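PDB 6NWZ: carbohydrate deacetylase Agd3 from Neosartorya fumigata, which probably removes N-acetyl groups from the exopolysaccharide galactosaminogalactan, a deacetylation required for biofilm formation by the fungus. Local coordinates for residues Y122-S130 / A200-G208. Sequence-based numbering, arbitrary orientation.
Sequences YPGPKFGAS and AAVINNFDG
Asn204 reaches from the strand 198-206 to the backbone carbonyl of Phe127. Its CB lies over one face of the Phe206 ring, 3.4 Å above the plane and offset toward the rim. CG sits anti to the carbonyl carbon (chi1 -57°), which directs the amide at the turn 124-128 and brings Asn204 CG to 3.9 Å from Phe127 O. From there ND2 donates to Phe127 O at 3.1 Å, with an N-H...O angle of 156°. ND2 stands above the Phe127 carbonyl plane, while Phe127 O is tilted 17° from the plane of the Asn204 amide. ND2 is also bonded to Thr182 OG1. OD1 lies 3.7 Å from Phe127 CA, at the edge of the Phe127 ring and near its plane. It accepts from Gln211 NE2, which also bonds to Lys126 O and so bridges the strand's side chain to the turn. Both ends of this buried amide are thus paired, consistent with its modelled orientation. The contact belongs to the carbohydrate-binding module of the CBM87 family, where the turn around the 3-10 segment 125-126, with Phe127 N and Gly128 N bonded back to Gly124 O and Pro125 O respectively, packs on one side of an antiparallel hairpin, 198-206 with 209-214. Along the strand, alternate side chains face the turn. Val202 CG2 touches Phe127 O at 3.7 Å, while Phe206 presents its ring edge to the backbone: CE2 is 3.3 Å from Lys126 O, and CZ is 3.9 Å from Gly128 N, which lies in the ring plane.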
loop_
_atom_site.group_PDB
_atom_site.type_symbol
_atom_site.label_atom_id
_atom_site.label_comp_id
_atom_site.label_asym_id
_atom_site.label_seq_id
_atom_site.Cartn_x
_atom_site.Cartn_y
_atom_site.Cartn_z
ATOM N N TYR A 122 16.293 -18.821 17.579
ATOM C CA TYR A 122 16.596 -20.236 17.405
ATOM C C TYR A 122 15.778 -21.056 18.396
ATOM O O TYR A 122 15.687 -20.681 19.570
ATOM C CB TYR A 122 18.094 -20.480 17.609
ATOM C CG TYR A 122 18.531 -21.926 17.480
ATOM C CD1 TYR A 122 18.823 -22.481 16.238
ATOM C CD2 TYR A 122 18.671 -22.731 18.606
ATOM C CE1 TYR A 122 19.230 -23.809 16.120
ATOM C CE2 TYR A 122 19.077 -24.055 18.499
ATOM C CZ TYR A 122 19.356 -24.588 17.257
ATOM O OH TYR A 122 19.760 -25.901 17.157
ATOM N N PRO A 123 15.160 -22.167 17.964
ATOM C CA PRO A 123 14.303 -22.940 18.879
ATOM C C PRO A 123 15.070 -23.520 20.056
ATOM O O PRO A 123 15.944 -24.376 19.891
ATOM C CB PRO A 123 13.730 -24.045 17.982
ATOM C CG PRO A 123 14.674 -24.143 16.833
ATOM C CD PRO A 123 15.201 -22.754 16.616
ATOM N N GLY A 124 14.736 -23.052 21.254
ATOM C CA GLY A 124 15.386 -23.502 22.458
ATOM C C GLY A 124 14.391 -23.674 23.583
ATOM O O GLY A 124 13.181 -23.503 23.399
ATOM N N PRO A 125 14.884 -24.015 24.776
ATOM C CA PRO A 125 13.971 -24.236 25.910
ATOM C C PRO A 125 13.149 -23.012 26.275
ATOM O O PRO A 125 12.015 -23.159 26.746
ATOM C CB PRO A 125 14.919 -24.638 27.047
ATOM C CG PRO A 125 16.157 -25.116 26.366
ATOM C CD PRO A 125 16.286 -24.264 25.143
ATOM N N LYS A 126 13.684 -21.805 26.067
ATOM C CA LYS A 126 12.934 -20.587 26.354
ATOM C C LYS A 126 11.707 -20.440 25.464
ATOM O O LYS A 126 10.830 -19.623 25.763
ATOM C CB LYS A 126 13.838 -19.365 26.193
ATOM C CG LYS A 126 15.028 -19.344 27.132
ATOM C CD LYS A 126 16.168 -18.530 26.546
ATOM C CE LYS A 126 16.522 -19.024 25.148
ATOM N NZ LYS A 126 16.728 -20.503 25.092
ATOM N N PHE A 127 11.628 -21.203 24.374
ATOM C CA PHE A 127 10.486 -21.158 23.472
ATOM C C PHE A 127 9.764 -22.497 23.410
ATOM O O PHE A 127 8.982 -22.738 22.484
ATOM C CB PHE A 127 10.928 -20.717 22.077
ATOM C CG PHE A 127 11.727 -19.447 22.076
ATOM C CD1 PHE A 127 11.150 -18.249 22.466
ATOM C CD2 PHE A 127 13.059 -19.453 21.702
ATOM C CE1 PHE A 127 11.884 -17.079 22.470
ATOM C CE2 PHE A 127 13.797 -18.291 21.703
ATOM C CZ PHE A 127 13.211 -17.100 22.088
ATOM N N GLY A 128 10.022 -23.374 24.379
ATOM C CA GLY A 128 9.295 -24.627 24.488
ATOM C C GLY A 128 9.500 -25.574 23.330
ATOM O O GLY A 128 8.617 -26.391 23.043
ATOM N N ALA A 129 10.646 -25.496 22.657
ATOM C CA ALA A 129 10.897 -26.326 21.490
ATOM C C ALA A 129 12.388 -26.601 21.367
ATOM O O ALA A 129 13.220 -25.968 22.020
ATOM C CB ALA A 129 10.368 -25.668 20.210
ATOM N N SER A 130 12.715 -27.565 20.513
ATOM C CA SER A 130 14.090 -27.886 20.170
ATOM C C SER A 130 14.214 -27.992 18.659
ATOM O O SER A 130 13.262 -28.360 17.963
ATOM C CB SER A 130 14.547 -29.193 20.805
ATOM O OG SER A 130 13.600 -30.214 20.548
ATOM N N ALA A 200 7.168 -24.159 12.817
ATOM C CA ALA A 200 7.728 -22.890 12.379
ATOM C C ALA A 200 7.464 -21.739 13.333
ATOM O O ALA A 200 8.282 -20.823 13.409
ATOM C CB ALA A 200 7.180 -22.518 10.998
ATOM N N ALA A 201 6.346 -21.756 14.054
ATOM C CA ALA A 201 6.058 -20.721 15.034
ATOM C C ALA A 201 5.176 -21.319 16.120
ATOM O O ALA A 201 4.383 -22.229 15.862
ATOM C CB ALA A 201 5.387 -19.500 14.391
ATOM N N VAL A 202 5.331 -20.808 17.341
ATOM C CA VAL A 202 4.652 -21.348 18.511
ATOM C C VAL A 202 4.057 -20.205 19.323
ATOM O O VAL A 202 4.386 -19.033 19.132
ATOM C CB VAL A 202 5.587 -22.192 19.404
ATOM C CG1 VAL A 202 6.124 -23.392 18.648
ATOM C CG2 VAL A 202 6.732 -21.341 19.947
ATOM N N ILE A 203 3.164 -20.575 20.238
ATOM C CA ILE A 203 2.682 -19.696 21.297
ATOM C C ILE A 203 2.941 -20.391 22.624
ATOM O O ILE A 203 2.551 -21.548 22.812
ATOM C CB ILE A 203 1.187 -19.364 21.146
ATOM C CG1 ILE A 203 0.937 -18.477 19.929
ATOM C CG2 ILE A 203 0.680 -18.665 22.387
ATOM C CD1 ILE A 203 -0.509 -18.038 19.813
ATOM N N ASN A 204 3.605 -19.691 23.537
ATOM C CA ASN A 204 3.974 -20.246 24.829
ATOM C C ASN A 204 3.059 -19.701 25.914
ATOM O O ASN A 204 2.646 -18.537 25.873
ATOM C CB ASN A 204 5.426 -19.914 25.176
ATOM C CG ASN A 204 6.402 -20.399 24.131
ATOM O OD1 ASN A 204 7.125 -19.607 23.530
ATOM N ND2 ASN A 204 6.436 -21.708 23.912
ATOM N N ASN A 205 2.746 -20.550 26.885
ATOM C CA ASN A 205 2.074 -20.132 28.111
ATOM C C ASN A 205 2.892 -20.710 29.259
ATOM O O ASN A 205 2.737 -21.882 29.611
ATOM C CB ASN A 205 0.627 -20.603 28.149
ATOM C CG ASN A 205 -0.139 -20.021 29.317
ATOM O OD1 ASN A 205 0.335 -20.023 30.453
ATOM N ND2 ASN A 205 -1.331 -19.509 29.042
ATOM N N PHE A 206 3.770 -19.888 29.829
ATOM C CA PHE A 206 4.666 -20.320 30.900
ATOM C C PHE A 206 4.112 -19.812 32.228
ATOM O O PHE A 206 4.550 -18.797 32.772
ATOM C CB PHE A 206 6.080 -19.821 30.644
ATOM C CG PHE A 206 6.738 -20.446 29.449
ATOM C CD1 PHE A 206 6.650 -21.812 29.227
ATOM C CD2 PHE A 206 7.444 -19.666 28.546
ATOM C CE1 PHE A 206 7.258 -22.388 28.128
ATOM C CE2 PHE A 206 8.057 -20.236 27.445
ATOM C CZ PHE A 206 7.964 -21.597 27.233
ATOM N N ASP A 207 3.130 -20.547 32.749
ATOM C CA ASP A 207 2.469 -20.224 34.013
ATOM C C ASP A 207 1.963 -18.782 34.028
ATOM O O ASP A 207 2.221 -18.013 34.957
ATOM C CB ASP A 207 3.393 -20.491 35.201
ATOM C CG ASP A 207 3.822 -21.940 35.288
ATOM O OD1 ASP A 207 3.062 -22.753 35.856
ATOM O OD2 ASP A 207 4.913 -22.268 34.777
ATOM N N GLY A 208 1.228 -18.414 32.979
ATOM C CA GLY A 208 0.637 -17.105 32.857
ATOM C C GLY A 208 1.335 -16.187 31.871
ATOM O O GLY A 208 0.684 -15.313 31.287
#